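PDB 2CKS: endoglucanase E-5 from Thermobifida fusca, which hydrolyses internal beta-1,4-glucosidic linkages in cellulose, lichenin and cereal beta-D-glucans, the chain here being its family 5 catalytic domain. Local coordinates for residues 32-36 with 37-41. Numbering follows the deposited sequence.
Sequences STHGI and QWFDH
Gly35 O is gripped by two backbone amides of the turn that follows it. Phe39 N donates to Gly35 O at 3.0 Å and Trp38 N to the same oxygen at 3.1 Å. Beside this turn the His34 and Phe39 rings form an offset stack, planes at 29°. Phe39 CE2 lies over one imidazole face toward its rim, 3.5 Å from His34 ND1. His34 has its ring anti to the backbone N (chi1 -158°), which sets it against Phe39; Trp38 CE3 approaches the imidazole obliquely, 4.0 Å from His34 NE2. Without the imidazole, as with an alanine here, the Phe39 ring would probably lose its stacking partner and be freer to turn. Thr33 OG1 donates to His34 O at 2.8 Å and also bonds with Ser63 N; Ser32 OG donates to Thr33 O and bonds with Ser63 OG and Arg61 NH1. Gln37 bends at chi2 (-88°), its NE2 over the Trp38 ring face and bonded to Glu68 O; Asp40 OD2 forms a salt bridge with Arg81 NE. The aromatic cluster follows the first TIM-barrel strand, 29-32, with His34 about 8 Å from the probable nucleophile Glu231, side chain to side chain. Short helix 36-39 rests through Ile36 on helix 75-90, and Tyr65 of strand 59-65 meets Trp38.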
# COMPACT_ATOMS: atom_id res chain seq x y z
N SER A 32 4.73 -4.27 -1.16
CA SER A 32 5.16 -2.88 -1.14
C SER A 32 6.66 -2.79 -1.34
O SER A 32 7.40 -3.56 -0.74
CB SER A 32 4.82 -2.25 0.20
OG SER A 32 5.14 -0.86 0.20
N THR A 33 7.11 -1.86 -2.17
CA THR A 33 8.52 -1.49 -2.16
C THR A 33 8.83 -0.83 -0.83
O THR A 33 7.94 -0.40 -0.09
CB THR A 33 8.91 -0.51 -3.29
OG1 THR A 33 8.38 0.80 -3.02
CG2 THR A 33 8.33 -0.93 -4.64
N HIS A 34 10.12 -0.75 -0.53
CA HIS A 34 10.58 0.10 0.55
C HIS A 34 10.73 1.48 -0.09
O HIS A 34 10.36 1.69 -1.25
CB HIS A 34 11.89 -0.44 1.12
CG HIS A 34 12.20 0.00 2.52
ND1 HIS A 34 12.81 -0.83 3.44
CD2 HIS A 34 12.00 1.18 3.16
CE1 HIS A 34 12.96 -0.18 4.58
NE2 HIS A 34 12.48 1.04 4.43
N GLY A 35 11.24 2.45 0.64
CA GLY A 35 11.32 3.79 0.13
C GLY A 35 12.24 3.83 -1.08
O GLY A 35 13.35 3.33 -1.00
N ILE A 36 11.78 4.42 -2.18
CA ILE A 36 12.60 4.44 -3.40
C ILE A 36 13.85 5.32 -3.29
O ILE A 36 14.78 5.19 -4.08
CB ILE A 36 11.75 4.78 -4.66
CG1 ILE A 36 11.26 6.22 -4.66
CG2 ILE A 36 10.58 3.79 -4.80
CD1 ILE A 36 10.69 6.68 -6.01
N GLN A 37 13.91 6.19 -2.28
CA GLN A 37 15.12 6.99 -2.03
C GLN A 37 16.27 6.17 -1.43
O GLN A 37 17.42 6.61 -1.44
CB GLN A 37 14.79 8.18 -1.11
CG GLN A 37 14.78 7.89 0.39
CD GLN A 37 13.44 7.40 0.92
OE1 GLN A 37 12.62 6.85 0.18
NE2 GLN A 37 13.22 7.59 2.22
N TRP A 38 15.95 5.00 -0.90
CA TRP A 38 16.94 4.11 -0.30
C TRP A 38 17.13 2.80 -1.06
O TRP A 38 18.23 2.25 -1.08
CB TRP A 38 16.54 3.76 1.13
CG TRP A 38 16.49 4.90 2.08
CD1 TRP A 38 17.39 5.93 2.20
CD2 TRP A 38 15.51 5.12 3.09
NE1 TRP A 38 17.01 6.77 3.21
CE2 TRP A 38 15.86 6.29 3.78
CE3 TRP A 38 14.36 4.42 3.48
CZ2 TRP A 38 15.10 6.79 4.83
CZ3 TRP A 38 13.60 4.93 4.53
CH2 TRP A 38 13.97 6.10 5.19
N PHE A 39 16.06 2.29 -1.67
CA PHE A 39 16.07 0.93 -2.24
C PHE A 39 15.61 0.92 -3.68
O PHE A 39 14.98 -0.03 -4.14
CB PHE A 39 15.26 -0.03 -1.37
CG PHE A 39 15.82 -0.18 0.01
CD1 PHE A 39 16.89 -1.02 0.25
CD2 PHE A 39 15.30 0.58 1.05
CE1 PHE A 39 17.43 -1.11 1.53
CE2 PHE A 39 15.84 0.48 2.32
CZ PHE A 39 16.90 -0.37 2.55
N ASP A 40 15.93 1.98 -4.40
CA ASP A 40 15.64 2.07 -5.81
C ASP A 40 16.36 0.98 -6.58
O ASP A 40 15.84 0.47 -7.57
CB ASP A 40 16.10 3.42 -6.34
CG ASP A 40 15.47 3.76 -7.63
OD1 ASP A 40 16.20 4.27 -8.52
OD2 ASP A 40 14.26 3.55 -7.86
N HIS A 41 17.57 0.63 -6.12
CA HIS A 41 18.38 -0.41 -6.77
C HIS A 41 17.79 -1.83 -6.68
O HIS A 41 18.24 -2.74 -7.39
CB HIS A 41 19.85 -0.35 -6.27
CG HIS A 41 20.01 -0.61 -4.80
ND1 HIS A 41 19.48 0.23 -3.84
CD2 HIS A 41 20.64 -1.60 -4.13
CE1 HIS A 41 19.77 -0.25 -2.64
NE2 HIS A 41 20.47 -1.36 -2.79